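PDB 2Y44: glutamic acid/alanine-rich protein from Trypanosoma congolense, which is a surface protein of the parasite, probably forming part of the coat on its cell surface through an elongated, helical ectodomain. Local coordinates for residues S32-A43 with A173-E184; V77-L88 with G162-A173. One frame throughout, in Å; residues are numbered along the deposited sequence.

Both contacts belong to one elongated bundle built from helix 18-53, helix 57-107 and helix 149-183. The last of these takes part in each: its 162-173 portion packs antiparallel on helix 57-107 in contact 2, and its final turns run beside helix 18-53 in contact 1. Ala173 belongs to both. The centres lie about 19 Å apart, contact 2 about 6 Å and contact 1 about 21 Å from the centre of the chain. The third pair of helices closes the triangle, where Ala33 CB, on segment 32-43, packs on Val78 CG2, on segment 77-88, at 3.6 Å. In sequence, contact 2 falls between the segments of contact 1, save for the shared Ala173.

Contact 1 (S32-A43 with A173-E184); sequences SAREASEAKERA and AGEAKYEAEKAE. Unlike the reference sequence in segment 173-184: Tyr178 (reference Ser).
Ser32-Ala43 and Ala173-Glu184 form a close, nearly parallel helix pair, joining helix 18-53 to the C-terminal end of helix 149-183, away from the centre of the ectodomain. The axes approach to 8.3 Å and cross at 18°, a closeness that small residues allow. Ala180 CB lies 3.9 Å from Ala36 CB and 4.0 Å from Ala39 CB, so methyl groups fill this part of the seam and let the backbones come close.

Polar chains border this alanine strip. Lys177 starts with CG anti to its backbone N (chi1 163°) and bends at chi3, which brings NZ to Ser32 OG for a 3.0 Å hydrogen bond. Its aliphatic part lies against Glu35, Lys177 CD 3.4 Å from Glu35 OE1, a use of lysine that joins a greasy stem to a charged end. Glu35 OE1 also comes within 3.6 Å of Glu181 OE2, the two carboxylates steeply turned to each other; the ammonium lies near Glu35 only. A water bonded to Glu35 O, Glu181 OE2 and Arg42 NH2 links the helices at this charged border and probably eases the charge on Glu181. Glu184 bends at chi2 and lays CG against Ala43 CB, while its OE1 meets the edge of the Arg42 guanidinium, forming a weak bond to NE of 3.3 Å within a salt bridge.

Helix 57-107 covers the other side, touching Ala33, Lys40 and Ala183. An alanine-lined seam bordered by Lys, Arg and Glu suits the close helix packing of a coiled-coil-like bundle, in keeping with the coiled coil predicted for this part of helix 18-53.

Contact 2 (V77-L88 with G162-A173); sequences VVSDARKHAADL and GLKSLEDDVRTA
Knobs-into-holes packing joins Val77-Leu88 to Gly162-Ala173, an antiparallel pair in the buried middle of the helical bundle, with axes 9.3 Å apart at 160°. Leu166 is one knob, set among Ala81, His84, Ala85 and Leu88. Its CD2 packs against Ala81 O and His84 CB, with Ala85 beside it, and its CD1 meets Leu88 CD2 at 3.8 Å. Gly162, having no side chain, lets its backbone face Leu88, Gly162 C 4.2 Å from Leu88 CD2, which also nears Leu163. At the other end Val77 splits its two methyls: CG1, anti to the backbone N, packs on Ala173 CB, while CG2 lies 3.6 Å from Thr172 CG2. Helix 18-53 covers this side, Val26 touching Ala85 and Ser22 touching Leu88 and Leu166.

The second knob is polar. Asp169 enters the hole made by Val77, Asp80, Ala81 and His84, and its OD2 takes a 2.6 Å hydrogen bond from His84 ND1. The bond is nearly straight, at 167°, uses the syn lone pair and lies close to the ring plane; ring and carboxylate are only 9° from coplanar. Ser165 CB sits over one face of the imidazole in a CH-pi contact, 4.2 Å from its centroid, and Asp80 O lies above the rim of the opposite face, hemming the ring in.

Such a short, well-directed bond gives the buried aspartate a matched donor, and the carboxylate would be expected to raise the histidine's affinity for a second proton.

Contact 1 (S32-A43 with A173-E184)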
loop_
_atom_site.group_PDB
_atom_site.type_symbol
_atom_site.label_atom_id
_atom_site.label_comp_id
_atom_site.label_asym_id
_atom_site.label_seq_id
_atom_site.Cartn_x
_atom_site.Cartn_y
_atom_site.Cartn_z
ATOM N N SER A 32 -3.678 -9.739 9.129
ATOM C CA SER A 32 -3.753 -11.037 8.454
ATOM C C SER A 32 -2.832 -12.067 9.084
ATOM O O SER A 32 -3.225 -13.228 9.252
ATOM C CB SER A 32 -3.443 -10.939 6.950
ATOM O OG SER A 32 -4.462 -10.236 6.269
ATOM N N ALA A 33 -1.580 -11.685 9.350
ATOM C CA ALA A 33 -0.609 -12.675 9.925
ATOM C C ALA A 33 -0.995 -13.076 11.346
ATOM O O ALA A 33 -0.844 -14.244 11.726
ATOM C CB ALA A 33 0.815 -12.116 9.925
ATOM N N ARG A 34 -1.597 -12.133 12.072
ATOM C CA ARG A 34 -2.106 -12.418 13.411
ATOM C C ARG A 34 -3.220 -13.444 13.329
ATOM O O ARG A 34 -3.227 -14.399 14.084
ATOM C CB ARG A 34 -2.581 -11.135 14.134
ATOM C CG ARG A 34 -3.392 -11.408 15.413
ATOM C CD ARG A 34 -4.225 -10.178 15.796
ATOM N NE ARG A 34 -5.423 -10.086 14.961
ATOM C CZ ARG A 34 -5.974 -8.954 14.536
ATOM N NH1 ARG A 34 -5.473 -7.776 14.899
ATOM N NH2 ARG A 34 -7.057 -9.004 13.771
ATOM N N GLU A 35 -4.167 -13.236 12.423
ATOM C CA GLU A 35 -5.247 -14.178 12.273
ATOM C C GLU A 35 -4.733 -15.531 11.812
ATOM O O GLU A 35 -5.244 -16.591 12.226
ATOM C CB GLU A 35 -6.286 -13.654 11.311
ATOM C CG GLU A 35 -6.983 -12.392 11.843
ATOM C CD GLU A 35 -8.048 -11.900 10.897
ATOM O OE1 GLU A 35 -8.937 -12.702 10.568
ATOM O OE2 GLU A 35 -7.977 -10.729 10.460
ATOM N N ALA A 36 -3.746 -15.515 10.915
ATOM C CA ALA A 36 -3.229 -16.779 10.427
ATOM C C ALA A 36 -2.564 -17.564 11.561
ATOM O O ALA A 36 -2.649 -18.797 11.646
ATOM C CB ALA A 36 -2.231 -16.541 9.309
ATOM N N SER A 37 -1.840 -16.839 12.394
ATOM C CA SER A 37 -1.169 -17.447 13.518
ATOM C C SER A 37 -2.161 -18.001 14.536
ATOM O O SER A 37 -1.897 -19.044 15.147
ATOM C CB SER A 37 -0.223 -16.440 14.189
ATOM O OG SER A 37 0.839 -16.156 13.309
ATOM N N GLU A 38 -3.266 -17.285 14.721
ATOM C CA GLU A 38 -4.329 -17.787 15.616
ATOM C C GLU A 38 -4.941 -19.074 15.075
ATOM O O GLU A 38 -5.203 -20.021 15.851
ATOM C CB GLU A 38 -5.394 -16.728 15.834
ATOM C CG GLU A 38 -4.903 -15.589 16.724
ATOM C CD GLU A 38 -5.787 -14.354 16.620
ATOM O OE1 GLU A 38 -6.775 -14.378 15.855
ATOM O OE2 GLU A 38 -5.459 -13.341 17.264
ATOM N N ALA A 39 -5.080 -19.159 13.755
ATOM C CA ALA A 39 -5.610 -20.396 13.142
ATOM C C ALA A 39 -4.598 -21.521 13.322
ATOM O O ALA A 39 -4.981 -22.680 13.555
ATOM C CB ALA A 39 -5.973 -20.189 11.641
ATOM N N LYS A 40 -3.315 -21.214 13.115
ATOM C CA LYS A 40 -2.263 -22.186 13.408
ATOM C C LYS A 40 -2.374 -22.715 14.832
ATOM O O LYS A 40 -2.326 -23.909 15.045
ATOM C CB LYS A 40 -0.873 -21.556 13.250
ATOM C CG LYS A 40 0.179 -22.495 13.681
ATOM C CD LYS A 40 1.558 -21.895 13.592
ATOM C CE LYS A 40 2.603 -22.887 14.094
ATOM N NZ LYS A 40 3.999 -22.267 14.146
ATOM N N GLU A 41 -2.499 -21.821 15.804
ATOM C CA GLU A 41 -2.557 -22.253 17.210
ATOM C C GLU A 41 -3.774 -23.151 17.453
ATOM O O GLU A 41 -3.676 -24.131 18.197
ATOM C CB GLU A 41 -2.628 -21.054 18.162
ATOM C CG GLU A 41 -2.654 -21.474 19.606
ATOM C CD GLU A 41 -2.301 -20.348 20.564
ATOM O OE1 GLU A 41 -2.317 -19.167 20.140
ATOM O OE2 GLU A 41 -1.973 -20.651 21.735
ATOM N N ARG A 42 -4.909 -22.825 16.846
ATOM C CA ARG A 42 -6.094 -23.668 16.979
ATOM C C ARG A 42 -5.832 -25.076 16.429
ATOM O O ARG A 42 -6.196 -26.071 17.065
ATOM C CB ARG A 42 -7.353 -23.026 16.367
ATOM C CG ARG A 42 -7.906 -21.837 17.209
ATOM C CD ARG A 42 -9.294 -21.380 16.705
ATOM N NE ARG A 42 -9.248 -20.905 15.326
ATOM C CZ ARG A 42 -8.899 -19.667 14.968
ATOM N NH1 ARG A 42 -8.664 -18.744 15.883
ATOM N NH2 ARG A 42 -8.907 -19.329 13.691
ATOM N N ALA A 43 -5.171 -25.152 15.281
ATOM C CA ALA A 43 -4.937 -26.422 14.619
ATOM C C ALA A 43 -3.917 -27.234 15.442
ATOM O O ALA A 43 -4.012 -28.449 15.522
ATOM C CB ALA A 43 -4.406 -26.186 13.129
ATOM N N ALA A 173 -0.830 -11.721 1.922
ATOM C CA ALA A 173 -1.062 -12.014 3.325
ATOM C C ALA A 173 -2.521 -12.405 3.600
ATOM O O ALA A 173 -2.790 -13.247 4.478
ATOM C CB ALA A 173 -0.582 -10.837 4.210
ATOM N N GLY A 174 -3.452 -11.856 2.808
ATOM C CA GLY A 174 -4.875 -12.181 2.949
ATOM C C GLY A 174 -5.100 -13.609 2.484
ATOM O O GLY A 174 -5.851 -14.362 3.113
ATOM N N GLU A 175 -4.390 -14.006 1.432
ATOM C CA GLU A 175 -4.486 -15.401 0.919
ATOM C C GLU A 175 -3.927 -16.378 1.935
ATOM O O GLU A 175 -4.494 -17.455 2.153
ATOM C CB GLU A 175 -3.774 -15.560 -0.426
ATOM C CG GLU A 175 -3.547 -17.038 -0.875
ATOM C CD GLU A 175 -4.839 -17.782 -1.231
ATOM O OE1 GLU A 175 -5.933 -17.154 -1.315
ATOM O OE2 GLU A 175 -4.753 -19.023 -1.442
ATOM N N ALA A 176 -2.865 -15.970 2.613
ATOM C CA ALA A 176 -2.234 -16.827 3.596
ATOM C C ALA A 176 -3.163 -17.028 4.796
ATOM O O ALA A 176 -3.325 -18.141 5.258
ATOM C CB ALA A 176 -0.884 -16.239 4.041
ATOM N N LYS A 177 -3.709 -15.940 5.332
ATOM C CA LYS A 177 -4.794 -16.043 6.350
ATOM C C LYS A 177 -5.959 -16.934 5.923
ATOM O O LYS A 177 -6.398 -17.799 6.697
ATOM C CB LYS A 177 -5.288 -14.662 6.781
ATOM C CG LYS A 177 -6.645 -14.632 7.504
ATOM C CD LYS A 177 -7.075 -13.183 7.724
ATOM C CE LYS A 177 -7.555 -12.501 6.429
ATOM N NZ LYS A 177 -7.364 -11.013 6.481
ATOM N N TYR A 178 -6.417 -16.780 4.673
ATOM C CA TYR A 178 -7.537 -17.564 4.181
ATOM C C TYR A 178 -7.207 -19.074 4.136
ATOM O O TYR A 178 -7.994 -19.907 4.581
ATOM C CB TYR A 178 -7.954 -17.037 2.809
ATOM C CG TYR A 178 -9.154 -17.746 2.217
ATOM C CD1 TYR A 178 -10.435 -17.536 2.735
ATOM C CD2 TYR A 178 -8.993 -18.699 1.216
ATOM C CE1 TYR A 178 -11.536 -18.199 2.202
ATOM C CE2 TYR A 178 -10.091 -19.337 0.646
ATOM C CZ TYR A 178 -11.348 -19.098 1.157
ATOM O OH TYR A 178 -12.430 -19.796 0.643
ATOM N N GLU A 179 -6.032 -19.429 3.641
ATOM C CA GLU A 179 -5.622 -20.843 3.690
ATOM C C GLU A 179 -5.461 -21.378 5.108
ATOM O O GLU A 179 -5.828 -22.541 5.388
ATOM C CB GLU A 179 -4.310 -21.036 2.963
ATOM C CG GLU A 179 -4.415 -20.943 1.444
ATOM C CD GLU A 179 -3.129 -21.408 0.792
ATOM O OE1 GLU A 179 -2.938 -22.638 0.608
ATOM O OE2 GLU A 179 -2.282 -20.540 0.539
ATOM N N ALA A 180 -4.951 -20.530 6.010
ATOM C CA ALA A 180 -4.710 -20.964 7.409
ATOM C C ALA A 180 -6.039 -21.318 8.066
ATOM O O ALA A 180 -6.200 -22.395 8.661
ATOM C CB ALA A 180 -4.020 -19.861 8.201
ATOM N N GLU A 181 -7.025 -20.450 7.847
ATOM C CA GLU A 181 -8.348 -20.663 8.406
ATOM C C GLU A 181 -9.063 -21.858 7.728
ATOM O O GLU A 181 -9.683 -22.684 8.415
ATOM C CB GLU A 181 -9.145 -19.364 8.356
ATOM C CG GLU A 181 -8.649 -18.317 9.427
ATOM C CD GLU A 181 -9.287 -16.931 9.236
ATOM O OE1 GLU A 181 -9.379 -16.559 8.042
ATOM O OE2 GLU A 181 -9.728 -16.241 10.240
ATOM N N LYS A 182 -8.857 -22.038 6.430
ATOM C CA LYS A 182 -9.480 -23.165 5.733
ATOM C C LYS A 182 -8.889 -24.487 6.186
ATOM O O LYS A 182 -9.593 -25.508 6.232
ATOM C CB LYS A 182 -9.400 -23.029 4.200
ATOM C CG LYS A 182 -10.408 -22.029 3.627
ATOM C CD LYS A 182 -11.838 -22.466 3.920
ATOM C CE LYS A 182 -12.843 -21.569 3.244
ATOM N NZ LYS A 182 -14.013 -22.349 2.750
ATOM N N ALA A 183 -7.613 -24.466 6.569
ATOM C CA ALA A 183 -6.939 -25.700 6.974
ATOM C C ALA A 183 -7.489 -26.130 8.322
ATOM O O ALA A 183 -7.742 -27.308 8.535
ATOM C CB ALA A 183 -5.440 -25.496 7.075
ATOM N N GLU A 184 -7.762 -25.146 9.178
ATOM C CA GLU A 184 -8.169 -25.398 10.546
ATOM C C GLU A 184 -9.699 -25.442 10.629
ATOM O O GLU A 184 -10.310 -26.511 10.721
ATOM C CB GLU A 184 -7.626 -24.274 11.438
ATOM C CG GLU A 184 -7.385 -24.673 12.854
ATOM C CD GLU A 184 -8.662 -24.862 13.619
ATOM O OE1 GLU A 184 -9.380 -23.848 13.790
ATOM O OE2 GLU A 184 -8.947 -26.013 14.039
HETATM O O HOH W 1 -7.960 -16.880 12.872
#

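Contact 2 (V77-L88 with G162-A173)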
loop_
_atom_site.group_PDB
_atom_site.type_symbol
_atom_site.label_atom_id
_atom_site.label_comp_id
_atom_site.label_asym_id
_atom_site.label_seq_id
_atom_site.Cartn_x
_atom_site.Cartn_y
_atom_site.Cartn_z
ATOM N N VAL A 77 5.339 -12.064 4.814
ATOM C CA VAL A 77 4.768 -10.872 4.198
ATOM C C VAL A 77 4.868 -9.656 5.110
ATOM O O VAL A 77 5.084 -8.548 4.632
ATOM C CB VAL A 77 3.318 -11.060 3.747
ATOM C CG1 VAL A 77 2.827 -9.856 2.929
ATOM C CG2 VAL A 77 3.141 -12.356 2.938
ATOM N N VAL A 78 4.743 -9.848 6.426
ATOM C CA VAL A 78 4.852 -8.718 7.350
ATOM C C VAL A 78 6.216 -8.046 7.152
ATOM O O VAL A 78 6.312 -6.828 7.073
ATOM C CB VAL A 78 4.692 -9.172 8.818
ATOM C CG1 VAL A 78 5.032 -8.024 9.778
ATOM C CG2 VAL A 78 3.270 -9.649 9.047
ATOM N N SER A 79 7.252 -8.865 7.088
ATOM C CA SER A 79 8.616 -8.368 6.929
ATOM C C SER A 79 8.758 -7.610 5.592
ATOM O O SER A 79 9.226 -6.470 5.559
ATOM C CB SER A 79 9.603 -9.535 7.000
ATOM O OG SER A 79 10.913 -9.123 6.662
ATOM N N ASP A 80 8.219 -8.197 4.526
ATOM C CA ASP A 80 8.270 -7.585 3.191
ATOM C C ASP A 80 7.461 -6.271 3.145
ATOM O O ASP A 80 7.905 -5.268 2.594
ATOM C CB ASP A 80 7.673 -8.565 2.153
ATOM C CG ASP A 80 8.618 -9.698 1.758
ATOM O OD1 ASP A 80 9.837 -9.640 2.023
ATOM O OD2 ASP A 80 8.111 -10.689 1.190
ATOM N N ALA A 81 6.256 -6.292 3.713
ATOM C CA ALA A 81 5.389 -5.123 3.740
ATOM C C ALA A 81 6.064 -3.912 4.421
ATOM O O ALA A 81 6.002 -2.785 3.894
ATOM C CB ALA A 81 4.059 -5.474 4.395
ATOM N N ARG A 82 6.708 -4.138 5.579
ATOM C CA ARG A 82 7.342 -3.038 6.334
ATOM C C ARG A 82 8.479 -2.427 5.500
ATOM O O ARG A 82 8.686 -1.204 5.481
ATOM C CB ARG A 82 7.912 -3.569 7.661
ATOM C CG ARG A 82 6.814 -3.801 8.682
ATOM C CD ARG A 82 7.313 -4.667 9.819
ATOM N NE ARG A 82 6.349 -4.614 10.917
ATOM C CZ ARG A 82 6.285 -5.488 11.913
ATOM N NH1 ARG A 82 7.161 -6.479 12.006
ATOM N NH2 ARG A 82 5.330 -5.359 12.826
ATOM N N LYS A 83 9.148 -3.269 4.745
ATOM C CA LYS A 83 10.247 -2.806 3.889
ATOM C C LYS A 83 9.673 -2.022 2.721
ATOM O O LYS A 83 10.165 -0.952 2.375
ATOM C CB LYS A 83 11.047 -3.988 3.375
ATOM C CG LYS A 83 11.914 -4.679 4.443
ATOM C CD LYS A 83 12.514 -5.974 3.876
ATOM C CE LYS A 83 13.338 -6.743 4.920
ATOM N NZ LYS A 83 13.881 -8.035 4.309
ATOM N N HIS A 84 8.652 -2.579 2.078
ATOM C CA HIS A 84 8.006 -1.891 0.955
ATOM C C HIS A 84 7.423 -0.547 1.354
ATOM O O HIS A 84 7.542 0.418 0.635
ATOM C CB HIS A 84 6.937 -2.767 0.341
ATOM C CG HIS A 84 7.472 -4.037 -0.242
ATOM N ND1 HIS A 84 6.703 -5.169 -0.401
ATOM C CD2 HIS A 84 8.705 -4.352 -0.696
ATOM C CE1 HIS A 84 7.426 -6.108 -0.981
ATOM N NE2 HIS A 84 8.657 -5.651 -1.135
ATOM N N ALA A 85 6.871 -0.480 2.551
ATOM C CA ALA A 85 6.274 0.760 3.029
ATOM C C ALA A 85 7.363 1.813 3.270
ATOM O O ALA A 85 7.187 2.986 2.888
ATOM C CB ALA A 85 5.507 0.477 4.313
ATOM N N ALA A 86 8.441 1.409 3.940
ATOM C CA ALA A 86 9.519 2.375 4.281
ATOM C C ALA A 86 10.258 2.798 2.985
ATOM O O ALA A 86 10.685 3.959 2.863
ATOM C CB ALA A 86 10.461 1.804 5.274
ATOM N N ASP A 87 10.415 1.876 2.040
ATOM C CA ASP A 87 11.035 2.240 0.753
ATOM C C ASP A 87 10.171 3.301 0.056
ATOM O O ASP A 87 10.667 4.297 -0.496
ATOM C CB ASP A 87 11.135 1.032 -0.195
ATOM C CG ASP A 87 12.193 0.002 0.212
ATOM O OD1 ASP A 87 13.032 0.248 1.101
ATOM O OD2 ASP A 87 12.178 -1.087 -0.398
ATOM N N LEU A 88 8.863 3.072 0.027
ATOM C CA LEU A 88 7.997 3.975 -0.725
ATOM C C LEU A 88 7.906 5.367 -0.062
ATOM O O LEU A 88 7.987 6.405 -0.726
ATOM C CB LEU A 88 6.591 3.368 -0.846
ATOM C CG LEU A 88 5.534 4.274 -1.453
ATOM C CD1 LEU A 88 5.915 4.638 -2.909
ATOM C CD2 LEU A 88 4.158 3.589 -1.434
ATOM N N GLY A 162 5.816 1.013 -6.305
ATOM C CA GLY A 162 5.955 0.746 -4.861
ATOM C C GLY A 162 4.602 0.477 -4.229
ATOM O O GLY A 162 4.465 -0.391 -3.318
ATOM N N LEU A 163 3.587 1.203 -4.696
ATOM C CA LEU A 163 2.228 0.988 -4.187
ATOM C C LEU A 163 1.654 -0.358 -4.649
ATOM O O LEU A 163 1.020 -1.057 -3.860
ATOM C CB LEU A 163 1.283 2.148 -4.559
ATOM C CG LEU A 163 -0.033 2.281 -3.769
ATOM C CD1 LEU A 163 0.206 2.134 -2.282
ATOM C CD2 LEU A 163 -0.729 3.613 -4.029
ATOM N N LYS A 164 1.898 -0.735 -5.907
ATOM C CA LYS A 164 1.512 -2.080 -6.367
ATOM C C LYS A 164 2.132 -3.189 -5.484
ATOM O O LYS A 164 1.491 -4.234 -5.229
ATOM C CB LYS A 164 1.941 -2.312 -7.823
ATOM C CG LYS A 164 1.025 -1.632 -8.828
ATOM C CD LYS A 164 1.483 -1.931 -10.231
ATOM C CE LYS A 164 0.432 -1.494 -11.249
ATOM N NZ LYS A 164 0.945 -1.550 -12.649
ATOM N N SER A 165 3.379 -2.985 -5.070
ATOM C CA SER A 165 4.063 -3.970 -4.188
ATOM C C SER A 165 3.275 -4.114 -2.919
ATOM O O SER A 165 3.088 -5.230 -2.437
ATOM C CB SER A 165 5.502 -3.589 -3.849
ATOM O OG SER A 165 6.347 -3.739 -4.971
ATOM N N LEU A 166 2.870 -2.977 -2.324
ATOM C CA LEU A 166 2.163 -3.061 -1.030
ATOM C C LEU A 166 0.781 -3.671 -1.234
ATOM O O LEU A 166 0.300 -4.447 -0.402
ATOM C CB LEU A 166 1.992 -1.660 -0.425
ATOM C CG LEU A 166 3.268 -1.159 0.221
ATOM C CD1 LEU A 166 3.213 0.369 0.375
ATOM C CD2 LEU A 166 3.474 -1.887 1.587
ATOM N N GLU A 167 0.166 -3.381 -2.383
ATOM C CA GLU A 167 -1.150 -3.966 -2.710
ATOM C C GLU A 167 -1.002 -5.466 -2.885
ATOM O O GLU A 167 -1.844 -6.222 -2.411
ATOM C CB GLU A 167 -1.762 -3.329 -3.972
ATOM C CG GLU A 167 -2.302 -1.919 -3.731
ATOM C CD GLU A 167 -2.425 -1.106 -5.017
ATOM O OE1 GLU A 167 -2.060 -1.620 -6.102
ATOM O OE2 GLU A 167 -2.879 0.055 -4.920
ATOM N N ASP A 168 0.099 -5.896 -3.496
ATOM C CA ASP A 168 0.349 -7.345 -3.638
ATOM C C ASP A 168 0.619 -7.941 -2.268
ATOM O O ASP A 168 0.131 -9.013 -1.930
ATOM C CB ASP A 168 1.533 -7.642 -4.541
ATOM C CG ASP A 168 1.658 -9.131 -4.867
ATOM O OD1 ASP A 168 0.686 -9.716 -5.403
ATOM O OD2 ASP A 168 2.696 -9.729 -4.530
ATOM N N ASP A 169 1.376 -7.228 -1.447
ATOM C CA ASP A 169 1.594 -7.705 -0.083
ATOM C C ASP A 169 0.266 -7.961 0.663
ATOM O O ASP A 169 0.088 -9.037 1.275
ATOM C CB ASP A 169 2.381 -6.666 0.702
ATOM C CG ASP A 169 3.787 -6.522 0.248
ATOM O OD1 ASP A 169 4.333 -7.443 -0.403
ATOM O OD2 ASP A 169 4.355 -5.503 0.648
ATOM N N VAL A 170 -0.658 -6.996 0.609
ATOM C CA VAL A 170 -1.980 -7.134 1.217
ATOM C C VAL A 170 -2.706 -8.398 0.717
ATOM O O VAL A 170 -3.082 -9.253 1.529
ATOM C CB VAL A 170 -2.848 -5.852 1.045
ATOM C CG1 VAL A 170 -4.296 -6.087 1.468
ATOM C CG2 VAL A 170 -2.210 -4.680 1.871
ATOM N N ARG A 171 -2.745 -8.578 -0.605
ATOM C CA ARG A 171 -3.358 -9.771 -1.171
ATOM C C ARG A 171 -2.686 -11.070 -0.677
ATOM O O ARG A 171 -3.380 -12.066 -0.351
ATOM C CB ARG A 171 -3.346 -9.710 -2.713
ATOM C CG ARG A 171 -4.321 -8.656 -3.274
ATOM C CD ARG A 171 -4.459 -8.773 -4.807
ATOM N NE ARG A 171 -3.179 -8.790 -5.500
ATOM C CZ ARG A 171 -2.545 -7.718 -5.975
ATOM N NH1 ARG A 171 -3.078 -6.497 -5.866
ATOM N NH2 ARG A 171 -1.383 -7.887 -6.605
ATOM N N THR A 172 -1.362 -11.108 -0.775
ATOM C CA THR A 172 -0.581 -12.297 -0.423
ATOM C C THR A 172 -0.785 -12.708 1.042
ATOM O O THR A 172 -1.043 -13.888 1.338
ATOM C CB THR A 172 0.897 -12.031 -0.714
ATOM O OG1 THR A 172 1.036 -11.788 -2.122
ATOM C CG2 THR A 172 1.777 -13.198 -0.312
ATOM N N ALA A 173 -0.830 -11.721 1.922
ATOM C CA ALA A 173 -1.062 -12.014 3.325
ATOM C C ALA A 173 -2.521 -12.405 3.600
ATOM O O ALA A 173 -2.790 -13.247 4.478
ATOM C CB ALA A 173 -0.582 -10.837 4.210
#